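Local atomic coordinates of periplasmic binding protein (Sulfurospirillum deleyianum, PDB entry 4PAG), a protein that probably serves as the periplasmic solute-binding component of an ABC transporter, and holds a histidine molecule in this crystal. Residues Ser31-Ile43 with Val130-Ala144. Residues are numbered along the deposited sequence; the frame is centred on the assembly and turned at random. Where two conformers were deposited one is given.
Sequences SFMIYVIDDTPLI and VFRYLGRVMQKEERA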
# COMPACT_ATOMS: atom_id res chain seq x y z
N SER A 31 3.46 8.46 4.96
CA SER A 31 2.49 9.52 5.19
C SER A 31 1.07 8.96 5.39
O SER A 31 0.37 9.41 6.29
CB SER A 31 2.52 10.53 4.04
OG SER A 31 3.81 11.12 3.99
N PHE A 32 0.66 7.98 4.58
CA PHE A 32 -0.67 7.38 4.73
C PHE A 32 -0.83 6.71 6.10
O PHE A 32 -1.88 6.79 6.72
CB PHE A 32 -0.94 6.35 3.62
CG PHE A 32 -1.19 6.94 2.25
CD1 PHE A 32 -0.98 8.29 1.97
CD2 PHE A 32 -1.59 6.11 1.21
CE1 PHE A 32 -1.20 8.79 0.69
CE2 PHE A 32 -1.82 6.61 -0.07
CZ PHE A 32 -1.62 7.95 -0.33
N MSE A 33 0.22 6.05 6.57
CA MSE A 33 0.20 5.35 7.86
C MSE A 33 0.15 6.32 9.02
O MSE A 33 -0.57 6.11 10.00
CB MSE A 33 1.44 4.47 7.91
CG MSE A 33 1.54 3.66 9.19
SE MSE A 33 2.83 2.19 8.93
CE MSE A 33 4.28 3.12 8.00
N ILE A 34 0.92 7.40 8.92
CA ILE A 34 0.86 8.45 9.95
C ILE A 34 -0.54 9.04 10.00
O ILE A 34 -1.06 9.32 11.09
CB ILE A 34 1.89 9.56 9.70
CG1 ILE A 34 3.32 9.01 9.83
CG2 ILE A 34 1.69 10.70 10.70
CD1 ILE A 34 4.40 9.95 9.31
N TYR A 35 -1.17 9.22 8.84
CA TYR A 35 -2.52 9.76 8.78
C TYR A 35 -3.48 8.98 9.69
O TYR A 35 -4.20 9.58 10.49
CB TYR A 35 -3.10 9.82 7.35
CG TYR A 35 -4.54 10.21 7.42
CD1 TYR A 35 -4.92 11.55 7.55
CD2 TYR A 35 -5.53 9.24 7.51
CE1 TYR A 35 -6.25 11.90 7.71
CE2 TYR A 35 -6.85 9.58 7.67
CZ TYR A 35 -7.21 10.91 7.77
OH TYR A 35 -8.54 11.23 7.92
N VAL A 36 -3.51 7.66 9.55
CA VAL A 36 -4.48 6.86 10.30
C VAL A 36 -4.17 6.79 11.80
O VAL A 36 -5.06 6.53 12.58
CB VAL A 36 -4.71 5.44 9.70
CG1 VAL A 36 -5.44 5.55 8.36
CG2 VAL A 36 -3.41 4.66 9.55
N ILE A 37 -2.91 7.02 12.19
CA ILE A 37 -2.57 7.13 13.61
C ILE A 37 -3.03 8.50 14.13
O ILE A 37 -3.84 8.58 15.05
CB ILE A 37 -1.07 6.90 13.87
CG1 ILE A 37 -0.68 5.48 13.47
CG2 ILE A 37 -0.73 7.13 15.34
CD1 ILE A 37 0.82 5.26 13.40
N ASP A 38 -2.53 9.57 13.51
CA ASP A 38 -2.96 10.93 13.86
C ASP A 38 -2.43 11.90 12.81
O ASP A 38 -1.22 12.02 12.63
CB ASP A 38 -2.43 11.32 15.25
CG ASP A 38 -2.89 12.69 15.70
OD1 ASP A 38 -3.84 13.26 15.12
OD2 ASP A 38 -2.29 13.22 16.66
N ASP A 39 -3.33 12.57 12.10
CA ASP A 39 -2.93 13.50 11.04
C ASP A 39 -2.49 14.86 11.58
O ASP A 39 -1.82 15.62 10.87
CB ASP A 39 -4.06 13.67 10.03
CG ASP A 39 -5.30 14.30 10.62
OD1 ASP A 39 -5.74 13.84 11.69
OD2 ASP A 39 -5.83 15.25 10.00
N THR A 40 -2.84 15.16 12.83
CA THR A 40 -2.59 16.47 13.42
C THR A 40 -1.14 16.96 13.19
O THR A 40 -0.95 18.06 12.69
CB THR A 40 -2.95 16.50 14.91
OG1 THR A 40 -4.28 16.00 15.08
CG2 THR A 40 -2.88 17.91 15.46
N PRO A 41 -0.13 16.14 13.52
CA PRO A 41 1.23 16.67 13.38
C PRO A 41 1.86 16.65 11.96
O PRO A 41 2.98 17.12 11.80
CB PRO A 41 2.04 15.80 14.32
CG PRO A 41 1.33 14.49 14.33
CD PRO A 41 -0.13 14.75 14.03
N LEU A 42 1.17 16.11 10.95
CA LEU A 42 1.75 16.07 9.60
C LEU A 42 1.98 17.46 9.03
O LEU A 42 1.05 18.26 8.97
CB LEU A 42 0.86 15.29 8.64
CG LEU A 42 1.01 13.78 8.61
CD1 LEU A 42 -0.13 13.20 7.79
CD2 LEU A 42 2.36 13.38 8.03
N ILE A 43 3.20 17.74 8.58
CA ILE A 43 3.53 19.05 8.01
C ILE A 43 3.19 19.16 6.52
O ILE A 43 3.14 20.27 5.97
CB ILE A 43 5.04 19.37 8.16
CG1 ILE A 43 5.91 18.38 7.38
CG2 ILE A 43 5.43 19.37 9.63
CD1 ILE A 43 7.29 18.89 7.06
N VAL A 130 5.36 -2.22 13.20
CA VAL A 130 5.63 -0.87 12.72
C VAL A 130 4.61 0.12 13.29
O VAL A 130 4.98 1.21 13.72
CB VAL A 130 5.67 -0.81 11.18
CG1 VAL A 130 5.76 0.63 10.68
CG2 VAL A 130 6.87 -1.61 10.66
N PHE A 131 3.34 -0.26 13.30
CA PHE A 131 2.32 0.56 13.95
C PHE A 131 2.64 0.81 15.43
O PHE A 131 2.62 1.96 15.88
CB PHE A 131 0.93 -0.07 13.81
CG PHE A 131 0.20 0.33 12.56
CD1 PHE A 131 -0.21 1.64 12.39
CD2 PHE A 131 -0.09 -0.60 11.57
CE1 PHE A 131 -0.90 2.03 11.26
CE2 PHE A 131 -0.76 -0.21 10.42
CZ PHE A 131 -1.17 1.10 10.27
N ARG A 132 2.97 -0.24 16.18
CA ARG A 132 3.32 -0.07 17.59
C ARG A 132 4.54 0.87 17.78
O ARG A 132 4.55 1.73 18.67
CB ARG A 132 3.58 -1.42 18.24
CG ARG A 132 2.34 -2.29 18.31
CD ARG A 132 2.54 -3.56 19.12
NE ARG A 132 1.39 -4.44 18.90
CZ ARG A 132 1.38 -5.53 18.14
NH1 ARG A 132 2.48 -5.96 17.52
NH2 ARG A 132 0.25 -6.22 18.02
N TYR A 133 5.55 0.68 16.95
CA TYR A 133 6.75 1.51 16.96
C TYR A 133 6.39 2.97 16.73
O TYR A 133 6.80 3.84 17.50
CB TYR A 133 7.72 1.02 15.89
CG TYR A 133 9.00 1.80 15.77
CD1 TYR A 133 10.04 1.60 16.68
CD2 TYR A 133 9.20 2.73 14.75
CE1 TYR A 133 11.22 2.30 16.57
CE2 TYR A 133 10.39 3.43 14.63
CZ TYR A 133 11.40 3.21 15.55
OH TYR A 133 12.59 3.89 15.45
N LEU A 134 5.60 3.25 15.70
CA LEU A 134 5.19 4.62 15.41
C LEU A 134 4.34 5.23 16.53
O LEU A 134 4.43 6.43 16.80
CB LEU A 134 4.49 4.72 14.06
CG LEU A 134 5.40 4.52 12.85
CD1 LEU A 134 4.62 4.72 11.56
CD2 LEU A 134 6.59 5.47 12.90
N GLY A 135 3.53 4.40 17.19
CA GLY A 135 2.80 4.82 18.39
C GLY A 135 3.70 5.32 19.51
O GLY A 135 3.39 6.33 20.15
N ARG A 136 4.82 4.63 19.74
CA ARG A 136 5.79 5.06 20.76
C ARG A 136 6.44 6.38 20.34
O ARG A 136 6.54 7.30 21.13
CB ARG A 136 6.86 3.99 20.99
CG ARG A 136 6.35 2.73 21.67
CD ARG A 136 7.39 1.62 21.73
NE ARG A 136 6.77 0.31 21.54
CZ ARG A 136 7.04 -0.52 20.54
NH1 ARG A 136 7.96 -0.21 19.64
NH2 ARG A 136 6.41 -1.68 20.46
N VAL A 137 6.86 6.46 19.08
CA VAL A 137 7.45 7.68 18.53
C VAL A 137 6.52 8.89 18.71
O VAL A 137 6.92 9.92 19.27
CB VAL A 137 7.82 7.52 17.03
CG1 VAL A 137 8.26 8.85 16.43
CG2 VAL A 137 8.91 6.48 16.86
N MSE A 138 5.27 8.74 18.28
CA MSE A 138 4.30 9.82 18.27
C MSE A 138 3.56 10.02 19.59
O MSE A 138 2.77 10.94 19.70
CB MSE A 138 3.29 9.51 17.15
CG MSE A 138 3.91 9.53 15.75
SE MSE A 138 2.61 9.02 14.35
CE MSE A 138 1.45 10.61 14.57
N GLN A 139 3.79 9.15 20.58
CA GLN A 139 3.01 9.14 21.83
C GLN A 139 1.52 8.98 21.54
O GLN A 139 0.69 9.68 22.14
CB GLN A 139 3.26 10.40 22.67
CG GLN A 139 4.72 10.67 23.00
CD GLN A 139 5.17 9.99 24.27
OE1 GLN A 139 4.81 8.83 24.53
NE2 GLN A 139 5.96 10.69 25.09
N LYS A 140 1.20 8.08 20.62
CA LYS A 140 -0.17 7.74 20.24
C LYS A 140 -0.31 6.22 20.37
O LYS A 140 -0.78 5.53 19.45
CB LYS A 140 -0.45 8.19 18.81
CG LYS A 140 -0.48 9.71 18.60
CD LYS A 140 -1.63 10.40 19.33
CE LYS A 140 -2.97 9.81 18.94
NZ LYS A 140 -4.11 10.67 19.35
N GLU A 141 0.08 5.72 21.53
CA GLU A 141 0.25 4.29 21.75
C GLU A 141 -1.08 3.53 21.68
O GLU A 141 -1.17 2.49 21.04
CB GLU A 141 0.95 4.01 23.09
CG GLU A 141 2.35 4.61 23.23
CD GLU A 141 2.37 5.97 23.94
OE1 GLU A 141 1.37 6.73 23.89
OE2 GLU A 141 3.42 6.28 24.54
N GLU A 142 -2.13 4.04 22.34
CA GLU A 142 -3.40 3.31 22.35
C GLU A 142 -4.01 3.25 20.96
O GLU A 142 -4.52 2.22 20.55
CB GLU A 142 -4.41 3.90 23.34
CG GLU A 142 -4.03 3.76 24.80
CD GLU A 142 -3.71 2.33 25.21
OE1 GLU A 142 -4.37 1.39 24.72
OE2 GLU A 142 -2.79 2.16 26.04
N ARG A 143 -3.97 4.37 20.23
CA ARG A 143 -4.44 4.40 18.86
C ARG A 143 -3.64 3.44 17.98
O ARG A 143 -4.22 2.61 17.28
CB ARG A 143 -4.38 5.82 18.30
CG ARG A 143 -4.65 5.92 16.81
CD ARG A 143 -6.06 5.50 16.45
NE ARG A 143 -6.33 5.64 15.02
CZ ARG A 143 -7.41 5.15 14.40
NH1 ARG A 143 -8.36 4.51 15.08
NH2 ARG A 143 -7.54 5.32 13.10
N ALA A 144 -2.31 3.56 18.00
CA ALA A 144 -1.47 2.73 17.15
C ALA A 144 -1.61 1.24 17.49
O ALA A 144 -1.57 0.40 16.60
CB ALA A 144 -0.01 3.16 17.24
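NE and NH2 of Arg143 both point at one acceptor, Val36 O. NE lies 2.9 Å and NH2 2.8 Å from Val36 O, which sits in the guanidinium plane. Both bonds are bent at the hydrogen, near 145°. Val36 is in the last turn of helix 28-37, so the positive group meets that helix's carbonyl end. Arg143 NH1 also bonds Leu307 O. A leucine in place of Arg143 has no N-H to offer, and would probably leave both carbonyls without these donors and weaken the tie to helix 141-163. Asp38 OD2 and Lys140 NZ are 4.1 Å apart, too far for a salt bridge, though an attraction is likely. Asp38 OD1 accepts from Thr40 N, an Asx turn, and from Thr40 OG1. In this iron/B12-type binding-protein family a long helix, probably 141-163 here, links the two lobes. Helix 127-138 precedes it and ends in a Schellman motif at Gln139. The axes of segments 31-37 and 130-138 cross at -66°. Ile37 is the knob among Phe131, Leu134, Met138 and Arg143. Its CD1, anti to CA (chi2 167°), extends to Leu134 CB at 3.8 Å; CG2 meets Lys140 CB. Met33, a selenomethionine, makes a Met-aromatic contact, SE over one face of Phe131, 4.4 Å from the ring centroid. Val36 CG2 meets the ring edge. Met138 CE packs against Ile34 CG2 and Pro41 CG.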